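Local structure of aminotransferase AspB (Helicobacter pylori 26695, 3EZS) at residues V158-P163 / I177-L182; F188-D193 / P206-A211; Y327-I332 / E369-N374; L314-Q317 / N321-K324. The protein probably acts as a transaminase that uses pyridoxal 5'-phosphate to move amino groups between amino acids and 2-oxo acids. All blocks are in the same frame, centred on the assembly; numbering follows the deposited sequence.

Contact 1: residues V158-P163 / I177-L182; sequences VILNSP and ISWVKL. With EDO (1,2-ethanediol), chain D; EDO (1,2-ethanediol), chain F.
W179 of helix 173-186 lays its indole over L160 of strand 157-160, with V158 beside it. At the start of this segment, I177 packs on A211 and L214 of helix 208-214. At W179, CG stands anti to the carbonyl carbon (chi1 -83°), which carries the indole off the helix toward the strand. Both methyls of L160 lie on the same ring face. CD1 sits 4.0 Å from the centroid of the five-membered ring of W179, a CH-pi contact only 12° off the ring normal, while L160 CD2 rides nearer the rim, 4.0 Å from W179 CE2. The V158 side chain crosses that of W179 at about a right angle, its CG1, oblique to the ring, 4.0 Å from W179 CZ3. This is strand-to-helix packing within the beta-alpha-beta unit 157-160, 173-186, 189-193 of the large domain of a fold type I aminotransferase; M135 and L190, from other strands of the sheet, also touch the indole. V180 then turns to L208 and C212. A cis peptide bond precedes P163, and N161 OD1 accepts from N165 N; N165, which opens the NPTG sequence, probably corresponds to the asparagine that contacts the cofactor in related enzymes. N161 N donates to O2 of the chain D ethanediol at 3.1 Å, and N161 ND2 binds D193 O.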
loop_
_atom_site.group_PDB
_atom_site.type_symbol
_atom_site.label_atom_id
_atom_site.label_comp_id
_atom_site.label_asym_id
_atom_site.label_seq_id
_atom_site.Cartn_x
_atom_site.Cartn_y
_atom_site.Cartn_z
ATOM N N VAL A 158 4.890 -9.357 20.449
ATOM C CA VAL A 158 3.568 -9.633 21.004
ATOM C C VAL A 158 2.605 -8.560 20.484
ATOM O O VAL A 158 2.892 -7.352 20.568
ATOM C CB VAL A 158 3.534 -9.628 22.540
ATOM C CG1 VAL A 158 2.079 -9.836 23.034
ATOM C CG2 VAL A 158 4.471 -10.688 23.098
ATOM N N ILE A 159 1.487 -9.017 19.936
ATOM C CA ILE A 159 0.441 -8.139 19.418
ATOM C C ILE A 159 -0.793 -8.271 20.286
ATOM O O ILE A 159 -1.352 -9.356 20.410
ATOM C CB ILE A 159 0.019 -8.513 17.985
ATOM C CG1 ILE A 159 1.213 -8.484 17.030
ATOM C CG2 ILE A 159 -1.064 -7.558 17.480
ATOM C CD1 ILE A 159 0.901 -9.009 15.646
ATOM N N LEU A 160 -1.185 -7.174 20.927
ATOM C CA LEU A 160 -2.415 -7.112 21.695
ATOM C C LEU A 160 -3.414 -6.326 20.849
ATOM O O LEU A 160 -3.025 -5.619 19.896
ATOM C CB LEU A 160 -2.205 -6.412 23.038
ATOM C CG LEU A 160 -1.136 -6.988 23.980
ATOM C CD1 LEU A 160 -0.906 -6.020 25.146
ATOM C CD2 LEU A 160 -1.495 -8.402 24.473
ATOM N N ASN A 161 -4.692 -6.461 21.193
ATOM C CA ASN A 161 -5.762 -5.749 20.514
ATOM C C ASN A 161 -6.753 -5.325 21.595
ATOM O O ASN A 161 -7.647 -6.097 21.957
ATOM C CB ASN A 161 -6.417 -6.655 19.476
ATOM C CG ASN A 161 -7.549 -5.983 18.707
ATOM O OD1 ASN A 161 -8.487 -6.658 18.252
ATOM N ND2 ASN A 161 -7.461 -4.664 18.534
ATOM N N SER A 162 -6.591 -4.097 22.096
ATOM C CA SER A 162 -7.415 -3.587 23.187
ATOM C C SER A 162 -7.873 -2.145 22.952
ATOM O O SER A 162 -7.035 -1.242 22.918
ATOM C CB SER A 162 -6.611 -3.658 24.473
ATOM O OG SER A 162 -7.356 -3.219 25.571
ATOM N N PRO A 163 -9.205 -1.909 22.827
ATOM C CA PRO A 163 -10.320 -2.877 22.866
ATOM C C PRO A 163 -10.229 -3.946 21.786
ATOM O O PRO A 163 -9.712 -3.699 20.681
ATOM C CB PRO A 163 -11.566 -1.998 22.689
ATOM C CG PRO A 163 -11.123 -0.623 23.119
ATOM C CD PRO A 163 -9.696 -0.525 22.701
ATOM N N ILE A 177 0.522 -1.873 31.949
ATOM C CA ILE A 177 1.800 -1.596 32.641
ATOM C C ILE A 177 2.600 -2.884 32.828
ATOM O O ILE A 177 3.810 -2.904 32.570
ATOM C CB ILE A 177 1.576 -0.870 33.989
ATOM C CG1 ILE A 177 1.178 0.590 33.732
ATOM C CG2 ILE A 177 2.853 -0.892 34.847
ATOM C CD1 ILE A 177 0.612 1.345 35.001
ATOM N N SER A 178 1.913 -3.960 33.236
ATOM C CA SER A 178 2.551 -5.272 33.399
ATOM C C SER A 178 3.170 -5.755 32.099
ATOM O O SER A 178 4.287 -6.261 32.102
ATOM C CB SER A 178 1.559 -6.324 33.886
ATOM O OG SER A 178 1.078 -6.009 35.176
ATOM N N TRP A 179 2.444 -5.588 30.999
ATOM C CA TRP A 179 2.952 -5.984 29.688
ATOM C C TRP A 179 4.174 -5.167 29.296
ATOM O O TRP A 179 5.128 -5.722 28.773
ATOM C CB TRP A 179 1.891 -5.866 28.605
ATOM C CG TRP A 179 0.971 -7.036 28.504
ATOM C CD1 TRP A 179 -0.330 -7.086 28.888
ATOM C CD2 TRP A 179 1.289 -8.337 27.980
ATOM N NE1 TRP A 179 -0.846 -8.323 28.635
ATOM C CE2 TRP A 179 0.121 -9.115 28.070
ATOM C CE3 TRP A 179 2.435 -8.905 27.417
ATOM C CZ2 TRP A 179 0.063 -10.446 27.632
ATOM C CZ3 TRP A 179 2.381 -10.240 26.987
ATOM C CH2 TRP A 179 1.201 -10.987 27.100
ATOM N N VAL A 180 4.156 -3.864 29.552
ATOM C CA VAL A 180 5.305 -3.028 29.222
ATOM C C VAL A 180 6.538 -3.529 29.980
ATOM O O VAL A 180 7.612 -3.697 29.398
ATOM C CB VAL A 180 5.032 -1.524 29.510
ATOM C CG1 VAL A 180 6.331 -0.708 29.490
ATOM C CG2 VAL A 180 4.013 -0.969 28.521
ATOM N N LYS A 181 6.374 -3.787 31.272
ATOM C CA LYS A 181 7.476 -4.293 32.094
ATOM C C LYS A 181 8.005 -5.652 31.609
ATOM O O LYS A 181 9.215 -5.902 31.640
ATOM C CB LYS A 181 7.054 -4.360 33.562
ATOM C CG LYS A 181 6.842 -2.973 34.194
ATOM C CD LYS A 181 6.427 -3.059 35.656
ATOM C CE LYS A 181 6.220 -1.681 36.289
ATOM N NZ LYS A 181 7.482 -0.893 36.367
ATOM N N LEU A 182 7.110 -6.539 31.184
ATOM C CA LEU A 182 7.542 -7.820 30.617
ATOM C C LEU A 182 8.332 -7.613 29.310
ATOM O O LEU A 182 9.380 -8.221 29.115
ATOM C CB LEU A 182 6.354 -8.742 30.392
ATOM C CG LEU A 182 5.718 -9.242 31.699
ATOM C CD1 LEU A 182 4.391 -9.940 31.411
ATOM C CD2 LEU A 182 6.684 -10.150 32.498
HETATM C C1 EDO D . -7.725 -8.168 25.256
HETATM O O1 EDO D . -7.697 -6.730 25.245
HETATM C C2 EDO D . -6.414 -8.685 24.681
HETATM O O2 EDO D . -6.092 -8.003 23.484
HETATM C C1 EDO F . -10.196 -5.239 13.679
HETATM O O1 EDO F . -10.192 -4.002 12.945
HETATM C C2 EDO F . -8.843 -5.402 14.396
HETATM O O2 EDO F . -8.793 -4.900 15.729
#

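Contact 2: residues F188-D193 / P206-A211; sequences FILIND and PSLLEA. With EDO (1,2-ethanediol), chain F.
Strand 189-193 runs past the first turn of helix 208-214, with the CA atoms of N192 and L208 6.7 Å apart. The pair belongs to the beta-alpha-beta unit 189-193, 208-214, 223-228 of the large aminotransferase domain, and L208 carries nearly all of the packing. With CG anti to the backbone N (chi1 177°), the side chain of L208 reaches to the strand, where its CD2 comes 3.7 Å from N192 CB. The same L208 methyl lies 3.9 Å from L190 CG, so it sits between L190 and N192, two positions apart, whose side chains both point toward the helix. Its other methyl, L208 CD1, meets L190 CD2 at 4.0 Å. Past CB, N192 is polar: its amide binds E194 through ND2 and S162 N through OD1. E194 in turn accepts from L208 N, linking the strand end to the helix start. S207 is the N-cap and forms a capping box with E210. S207 OG accepts from L209 N at 3.2 Å, and S207 N donates to E210 OE2 at 2.9 Å, approaching from 40° out of the carboxylate plane. D193 probably corresponds to the aspartate that pairs with the pyridine nitrogen of the cofactor in related enzymes; here its OD2 is bonded to Y121 OH and lies 3.0 Å from O2 of the chain F ethanediol.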
loop_
_atom_site.group_PDB
_atom_site.type_symbol
_atom_site.label_atom_id
_atom_site.label_comp_id
_atom_site.label_asym_id
_atom_site.label_seq_id
_atom_site.Cartn_x
_atom_site.Cartn_y
_atom_site.Cartn_z
ATOM N N PHE A 188 11.330 -8.075 24.253
ATOM C CA PHE A 188 10.539 -8.369 23.046
ATOM C C PHE A 188 9.770 -7.102 22.643
ATOM O O PHE A 188 9.631 -6.171 23.441
ATOM C CB PHE A 188 9.613 -9.589 23.173
ATOM C CG PHE A 188 8.611 -9.502 24.275
ATOM C CD1 PHE A 188 7.433 -8.792 24.112
ATOM C CD2 PHE A 188 8.821 -10.190 25.474
ATOM C CE1 PHE A 188 6.493 -8.727 25.132
ATOM C CE2 PHE A 188 7.879 -10.137 26.511
ATOM C CZ PHE A 188 6.708 -9.412 26.334
ATOM N N ILE A 189 9.327 -7.065 21.389
ATOM C CA ILE A 189 8.579 -5.948 20.847
ATOM C C ILE A 189 7.097 -6.154 21.163
ATOM O O ILE A 189 6.565 -7.239 20.964
ATOM C CB ILE A 189 8.792 -5.797 19.317
ATOM C CG1 ILE A 189 10.280 -5.629 18.992
ATOM C CG2 ILE A 189 7.929 -4.630 18.757
ATOM C CD1 ILE A 189 10.977 -4.553 19.789
ATOM N N LEU A 190 6.451 -5.099 21.657
ATOM C CA LEU A 190 5.056 -5.134 22.067
ATOM C C LEU A 190 4.231 -4.096 21.316
ATOM O O LEU A 190 4.545 -2.921 21.363
ATOM C CB LEU A 190 4.963 -4.828 23.567
ATOM C CG LEU A 190 3.565 -4.819 24.216
ATOM C CD1 LEU A 190 2.915 -6.213 24.208
ATOM C CD2 LEU A 190 3.674 -4.268 25.630
ATOM N N ILE A 191 3.164 -4.538 20.658
ATOM C CA ILE A 191 2.280 -3.653 19.896
ATOM C C ILE A 191 0.838 -3.787 20.371
ATOM O O ILE A 191 0.399 -4.878 20.698
ATOM C CB ILE A 191 2.249 -4.070 18.389
ATOM C CG1 ILE A 191 3.610 -3.874 17.723
ATOM C CG2 ILE A 191 1.180 -3.299 17.615
ATOM C CD1 ILE A 191 3.651 -4.508 16.311
ATOM N N ASN A 192 0.102 -2.682 20.411
ATOM C CA ASN A 192 -1.325 -2.758 20.633
ATOM C C ASN A 192 -2.044 -2.197 19.397
ATOM O O ASN A 192 -1.760 -1.086 18.942
ATOM C CB ASN A 192 -1.766 -2.020 21.896
ATOM C CG ASN A 192 -3.247 -2.271 22.246
ATOM O OD1 ASN A 192 -3.815 -3.308 21.911
ATOM N ND2 ASN A 192 -3.861 -1.317 22.939
ATOM N N ASP A 193 -2.918 -3.014 18.821
ATOM C CA ASP A 193 -3.801 -2.609 17.740
ATOM C C ASP A 193 -4.888 -1.815 18.458
ATOM O O ASP A 193 -5.789 -2.392 19.077
ATOM C CB ASP A 193 -4.355 -3.853 17.061
ATOM C CG ASP A 193 -5.436 -3.558 16.038
ATOM O OD1 ASP A 193 -5.915 -2.415 15.944
ATOM O OD2 ASP A 193 -5.819 -4.513 15.337
ATOM N N PRO A 206 -7.630 3.109 27.908
ATOM C CA PRO A 206 -6.295 3.676 27.888
ATOM C C PRO A 206 -5.420 3.179 26.737
ATOM O O PRO A 206 -5.581 2.040 26.262
ATOM C CB PRO A 206 -5.718 3.217 29.213
ATOM C CG PRO A 206 -6.430 1.933 29.525
ATOM C CD PRO A 206 -7.760 1.989 28.854
ATOM N N SER A 207 -4.523 4.042 26.262
ATOM C CA SER A 207 -3.527 3.622 25.270
ATOM C C SER A 207 -2.372 2.943 25.995
ATOM O O SER A 207 -2.070 3.261 27.130
ATOM C CB SER A 207 -2.960 4.804 24.502
ATOM O OG SER A 207 -1.898 4.400 23.657
ATOM N N LEU A 208 -1.728 2.010 25.315
ATOM C CA LEU A 208 -0.535 1.341 25.829
ATOM C C LEU A 208 0.621 2.347 26.059
ATOM O O LEU A 208 1.522 2.094 26.876
ATOM C CB LEU A 208 -0.126 0.210 24.846
ATOM C CG LEU A 208 1.131 -0.632 25.085
ATOM C CD1 LEU A 208 1.113 -1.335 26.466
ATOM C CD2 LEU A 208 1.325 -1.660 23.948
ATOM N N LEU A 209 0.626 3.470 25.331
ATOM C CA LEU A 209 1.672 4.496 25.548
ATOM C C LEU A 209 1.467 5.236 26.876
ATOM O O LEU A 209 2.437 5.780 27.459
ATOM C CB LEU A 209 1.808 5.473 24.368
ATOM C CG LEU A 209 2.153 4.902 22.979
ATOM C CD1 LEU A 209 2.620 6.021 22.030
ATOM C CD2 LEU A 209 3.223 3.817 23.057
ATOM N N GLU A 210 0.235 5.250 27.379
ATOM C CA GLU A 210 -0.018 5.829 28.715
ATOM C C GLU A 210 0.623 4.942 29.799
ATOM O O GLU A 210 1.119 5.433 30.811
ATOM C CB GLU A 210 -1.509 5.945 29.006
ATOM C CG GLU A 210 -2.287 6.847 28.074
ATOM C CD GLU A 210 -3.769 6.930 28.486
ATOM O OE1 GLU A 210 -4.026 7.356 29.613
ATOM O OE2 GLU A 210 -4.671 6.589 27.686
ATOM N N ALA A 211 0.581 3.631 29.583
ATOM C CA ALA A 211 1.198 2.675 30.496
ATOM C C ALA A 211 2.708 2.900 30.524
ATOM O O ALA A 211 3.359 2.796 31.566
ATOM C CB ALA A 211 0.854 1.225 30.059
HETATM C C1 EDO F . -10.196 -5.239 13.679
HETATM O O1 EDO F . -10.192 -4.002 12.945
HETATM C C2 EDO F . -8.843 -5.402 14.396
HETATM O O2 EDO F . -8.793 -4.900 15.729
#

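Contact 3: residues Y327-I332 / E369-N374; sequences YQNEGI and ETYREN
Two helices, 319-330 and 358-372, bring their C-terminal turns side by side with a wide backbone gap: the CA atoms of N329 and Y371 are 10.1 Å apart. The Y371 side chain bridges it. Its hydroxyl donates to E330 OE2 at 2.5 Å, a short bond that uses the anti lone pair of the carboxylate oxygen. OE2 lies at the ring edge, in the plane of the phenol, whereas the carboxylate itself is turned 65° from that plane. A bend at chi2 (-60°) lets E330 also lay its CG alongside the ring, 3.5 Å from Y371 CE1. N329 borders the hydroxyl too, its CB 3.2 Å from Y371 OH, and its amide lies only 19° from parallel to the ring. The contact lies at the surface of the smaller domain of this fold type I aminotransferase, where the two helices pack together, and the Y371 side chain also touches F322, T325 and L326 of helix 319-330. Nearby K23 makes only a long, weak ion pair with E330 OE1. Farther round helix 358-372, R372 grips E369 side-on: NE, at 2.9 Å, and NH2 both bind the single atom OE1, which lies nearly in the guanidinium plane of R372. E369 OE2 accepts from K301 N, and R372 NH2 also binds K301 O. G331, the first residue after helix 319-330, has positive phi, and its N still bonds to Y327 O.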
loop_
_atom_site.group_PDB
_atom_site.type_symbol
_atom_site.label_atom_id
_atom_site.label_comp_id
_atom_site.label_asym_id
_atom_site.label_seq_id
_atom_site.Cartn_x
_atom_site.Cartn_y
_atom_site.Cartn_z
ATOM N N TYR A 327 -30.641 -17.299 10.657
ATOM C CA TYR A 327 -30.732 -16.870 9.274
ATOM C C TYR A 327 -31.915 -17.521 8.556
ATOM O O TYR A 327 -32.653 -16.860 7.820
ATOM C CB TYR A 327 -29.439 -17.193 8.554
ATOM C CG TYR A 327 -29.394 -16.695 7.141
ATOM C CD1 TYR A 327 -29.374 -15.327 6.873
ATOM C CD2 TYR A 327 -29.310 -17.578 6.069
ATOM C CE1 TYR A 327 -29.317 -14.851 5.570
ATOM C CE2 TYR A 327 -29.251 -17.111 4.762
ATOM C CZ TYR A 327 -29.244 -15.747 4.521
ATOM O OH TYR A 327 -29.175 -15.275 3.234
ATOM N N GLN A 328 -32.069 -18.821 8.753
ATOM C CA GLN A 328 -33.163 -19.586 8.179
ATOM C C GLN A 328 -34.524 -19.020 8.561
ATOM O O GLN A 328 -35.373 -18.808 7.711
ATOM C CB GLN A 328 -33.041 -21.022 8.702
ATOM C CG GLN A 328 -34.181 -21.982 8.457
ATOM C CD GLN A 328 -34.343 -22.352 7.019
ATOM O OE1 GLN A 328 -34.063 -23.491 6.641
ATOM N NE2 GLN A 328 -34.774 -21.395 6.189
ATOM N N ASN A 329 -34.714 -18.782 9.850
ATOM C CA ASN A 329 -35.976 -18.314 10.388
ATOM C C ASN A 329 -36.230 -16.803 10.408
ATOM O O ASN A 329 -37.378 -16.372 10.261
ATOM C CB ASN A 329 -36.116 -18.817 11.819
ATOM C CG ASN A 329 -36.228 -20.324 11.903
ATOM O OD1 ASN A 329 -37.035 -20.935 11.226
ATOM N ND2 ASN A 329 -35.448 -20.916 12.780
ATOM N N GLU A 330 -35.183 -16.014 10.628
ATOM C CA GLU A 330 -35.338 -14.572 10.752
ATOM C C GLU A 330 -34.626 -13.721 9.722
ATOM O O GLU A 330 -34.866 -12.517 9.670
ATOM C CB GLU A 330 -34.852 -14.138 12.141
ATOM C CG GLU A 330 -35.510 -14.869 13.295
ATOM C CD GLU A 330 -37.015 -14.673 13.339
ATOM O OE1 GLU A 330 -37.511 -13.648 12.833
ATOM O OE2 GLU A 330 -37.703 -15.558 13.878
ATOM N N GLY A 331 -33.772 -14.334 8.906
ATOM C CA GLY A 331 -32.955 -13.605 7.940
ATOM C C GLY A 331 -31.841 -12.789 8.574
ATOM O O GLY A 331 -31.162 -12.029 7.876
ATOM N N ILE A 332 -31.632 -12.943 9.886
ATOM C CA ILE A 332 -30.616 -12.171 10.585
ATOM C C ILE A 332 -29.286 -12.887 10.470
ATOM O O ILE A 332 -29.175 -14.056 10.844
ATOM C CB ILE A 332 -30.985 -11.948 12.072
ATOM C CG1 ILE A 332 -32.257 -11.099 12.194
ATOM C CG2 ILE A 332 -29.820 -11.303 12.821
ATOM C CD1 ILE A 332 -32.900 -11.130 13.567
ATOM N N GLU A 369 -32.446 -12.656 21.182
ATOM C CA GLU A 369 -32.566 -13.097 22.570
ATOM C C GLU A 369 -33.624 -14.185 22.734
ATOM O O GLU A 369 -33.385 -15.142 23.470
ATOM C CB GLU A 369 -32.812 -11.908 23.519
ATOM C CG GLU A 369 -32.962 -12.266 25.036
ATOM C CD GLU A 369 -31.687 -12.822 25.696
ATOM O OE1 GLU A 369 -30.671 -13.037 25.014
ATOM O OE2 GLU A 369 -31.690 -13.037 26.927
ATOM N N THR A 370 -34.763 -14.072 22.039
ATOM C CA THR A 370 -35.798 -15.112 22.113
ATOM C C THR A 370 -35.265 -16.485 21.657
ATOM O O THR A 370 -35.681 -17.498 22.179
ATOM C CB THR A 370 -37.080 -14.782 21.291
ATOM O OG1 THR A 370 -36.759 -14.722 19.898
ATOM C CG2 THR A 370 -37.737 -13.447 21.734
ATOM N N TYR A 371 -34.347 -16.525 20.693
ATOM C CA TYR A 371 -33.782 -17.821 20.240
ATOM C C TYR A 371 -32.753 -18.403 21.205
ATOM O O TYR A 371 -32.509 -19.610 21.229
ATOM C CB TYR A 371 -33.146 -17.694 18.848
ATOM C CG TYR A 371 -34.165 -17.719 17.738
ATOM C CD1 TYR A 371 -34.864 -16.584 17.391
ATOM C CD2 TYR A 371 -34.440 -18.898 17.050
ATOM C CE1 TYR A 371 -35.821 -16.609 16.372
ATOM C CE2 TYR A 371 -35.381 -18.939 16.037
ATOM C CZ TYR A 371 -36.069 -17.792 15.705
ATOM O OH TYR A 371 -36.997 -17.830 14.708
ATOM N N ARG A 372 -32.178 -17.531 22.011
ATOM C CA ARG A 372 -31.111 -17.885 22.917
ATOM C C ARG A 372 -31.634 -18.251 24.285
ATOM O O ARG A 372 -31.183 -19.221 24.886
ATOM C CB ARG A 372 -30.191 -16.669 23.023
ATOM C CG ARG A 372 -28.803 -16.953 23.480
ATOM C CD ARG A 372 -27.975 -15.686 23.446
ATOM N NE ARG A 372 -28.384 -14.803 24.518
ATOM C CZ ARG A 372 -27.811 -14.735 25.715
ATOM N NH1 ARG A 372 -26.738 -15.460 26.011
ATOM N NH2 ARG A 372 -28.304 -13.895 26.620
ATOM N N GLU A 373 -32.609 -17.488 24.774
ATOM C CA GLU A 373 -33.125 -17.683 26.135
ATOM C C GLU A 373 -33.749 -19.058 26.361
ATOM O O GLU A 373 -34.227 -19.701 25.415
ATOM C CB GLU A 373 -34.117 -16.571 26.507
ATOM C CG GLU A 373 -35.472 -16.629 25.779
ATOM C CD GLU A 373 -36.278 -15.348 25.946
ATOM O OE1 GLU A 373 -35.821 -14.442 26.672
ATOM O OE2 GLU A 373 -37.362 -15.237 25.338
ATOM N N ASN A 374 -33.730 -19.482 27.627
ATOM C CA ASN A 374 -34.286 -20.766 28.062
ATOM C C ASN A 374 -35.815 -20.857 27.900
ATOM O O ASN A 374 -36.560 -20.008 28.395
ATOM C CB ASN A 374 -33.895 -21.029 29.528
#

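Contact 4: residues L314-Q317 / N321-K324; sequences LPVQ and NFAK
An apolar, partly buried contact between V316 and F322 closes the short turn from strand 311-315 into helix 319-330, in the smaller domain of the fold type I aminotransferase. The strand is an outermost member of a three-stranded antiparallel sheet, and the chain crosses from it to the helix in a few residues, bringing the CA atoms of V316 and F322 within 6.9 Å. The F322 ring meets the valine with its face. V316 CG1 stands over the centre of the F322 ring, 3.5 Å from the centroid and 8° off the normal, a nearly perpendicular CH-pi contact. All six ring carbons are therefore at similar range, with F322 CG the nearest to V316 CG1 at 3.6 Å. The second methyl, V316 CG2, instead rests 4.0 Å from F322 CB, so one methyl sits over the ring centre and the other beside CB. F322 has CG anti to its own N (chi1 -173°), which swings the ring back toward the strand. L314 joins more loosely and obliquely, its CD2 4.4 Å from F322 CE2. Elsewhere F322 touches I368 and V350, which also pack against L314, so the phenylalanine wedges between the sheet and helix 358-372. Backbone bonds of L314 with V350 and of V316 with D348 tie this end of the strand into the sheet. At the start of the helix, N321 N bonds to N318 OD1, and N321 OD1 accepts a weak bond from K324 NZ at 3.3 Å.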
loop_
_atom_site.group_PDB
_atom_site.type_symbol
_atom_site.label_atom_id
_atom_site.label_comp_id
_atom_site.label_asym_id
_atom_site.label_seq_id
_atom_site.Cartn_x
_atom_site.Cartn_y
_atom_site.Cartn_z
ATOM N N LEU A 314 -21.610 -13.107 21.870
ATOM C CA LEU A 314 -22.808 -13.750 22.425
ATOM C C LEU A 314 -22.717 -15.265 22.668
ATOM O O LEU A 314 -22.562 -16.022 21.714
ATOM C CB LEU A 314 -23.993 -13.453 21.500
ATOM C CG LEU A 314 -25.423 -13.686 22.002
ATOM C CD1 LEU A 314 -25.796 -12.673 23.083
ATOM C CD2 LEU A 314 -26.395 -13.598 20.814
ATOM N N PRO A 315 -22.818 -15.705 23.945
ATOM C CA PRO A 315 -22.783 -17.134 24.248
ATOM C C PRO A 315 -24.013 -17.817 23.724
ATOM O O PRO A 315 -25.110 -17.356 23.980
ATOM C CB PRO A 315 -22.794 -17.200 25.788
ATOM C CG PRO A 315 -22.522 -15.826 26.267
ATOM C CD PRO A 315 -22.949 -14.889 25.171
ATOM N N VAL A 316 -23.812 -18.887 22.970
ATOM C CA VAL A 316 -24.899 -19.706 22.399
ATOM C C VAL A 316 -24.425 -21.147 22.570
ATOM O O VAL A 316 -23.276 -21.380 22.956
ATOM C CB VAL A 316 -25.172 -19.341 20.919
ATOM C CG1 VAL A 316 -25.708 -17.925 20.827
ATOM C CG2 VAL A 316 -23.903 -19.472 20.081
ATOM N N GLN A 317 -25.268 -22.130 22.332
ATOM C CA GLN A 317 -24.784 -23.507 22.515
ATOM C C GLN A 317 -23.674 -23.785 21.481
ATOM O O GLN A 317 -22.536 -24.113 21.846
ATOM C CB GLN A 317 -25.934 -24.510 22.450
ATOM C CG GLN A 317 -26.927 -24.369 23.622
ATOM N N ASN A 321 -24.463 -23.546 14.404
ATOM C CA ASN A 321 -25.861 -23.917 14.426
ATOM C C ASN A 321 -26.811 -22.764 14.732
ATOM O O ASN A 321 -27.903 -22.695 14.148
ATOM C CB ASN A 321 -26.085 -25.051 15.428
ATOM C CG ASN A 321 -25.485 -26.367 14.955
ATOM O OD1 ASN A 321 -25.027 -26.487 13.811
ATOM N ND2 ASN A 321 -25.501 -27.362 15.826
ATOM N N PHE A 322 -26.409 -21.882 15.645
ATOM C CA PHE A 322 -27.222 -20.727 16.012
ATOM C C PHE A 322 -27.323 -19.777 14.820
ATOM O O PHE A 322 -28.381 -19.232 14.551
ATOM C CB PHE A 322 -26.610 -20.010 17.228
ATOM C CG PHE A 322 -27.462 -18.899 17.790
ATOM C CD1 PHE A 322 -28.454 -19.167 18.711
ATOM C CD2 PHE A 322 -27.243 -17.581 17.425
ATOM C CE1 PHE A 322 -29.238 -18.142 19.236
ATOM C CE2 PHE A 322 -28.003 -16.556 17.957
ATOM C CZ PHE A 322 -29.020 -16.842 18.859
ATOM N N ALA A 323 -26.213 -19.589 14.113
ATOM C CA ALA A 323 -26.194 -18.712 12.934
ATOM C C ALA A 323 -27.154 -19.223 11.869
ATOM O O ALA A 323 -27.873 -18.425 11.291
ATOM C CB ALA A 323 -24.776 -18.570 12.345
ATOM N N LYS A 324 -27.147 -20.541 11.628
ATOM C CA LYS A 324 -28.003 -21.195 10.630
ATOM C C LYS A 324 -29.461 -21.029 10.960
ATOM O O LYS A 324 -30.241 -20.648 10.098
ATOM C CB LYS A 324 -27.666 -22.699 10.483
ATOM C CG LYS A 324 -26.628 -23.033 9.401
ATOM C CD LYS A 324 -25.795 -24.305 9.679
ATOM C CE LYS A 324 -26.581 -25.543 10.072
ATOM N NZ LYS A 324 -25.678 -26.637 10.572
#

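Contacts 1 and 2 are buried neighbours in the large sheet: their centres lie 5 Å apart, strands 157-160 and 189-193 are adjacent, and V158 N and L160 N probably bond to I189 O and I191 O. Contact 1 packs leucine and valine against an indole, contact 2 is aliphatic, and both strands end in polar residues that probably line the cofactor site. Contacts 3 and 4, also neighbours, share helix 319-330 in the other domain, contact 3 at the surface and contact 4 partly buried; R372 reaches P315 O between them. Contact 3 depends on a tyrosine-carboxylate bond, contact 4 on a methyl over an aromatic face. Centres of the two pairs are 31 to 39 Å apart.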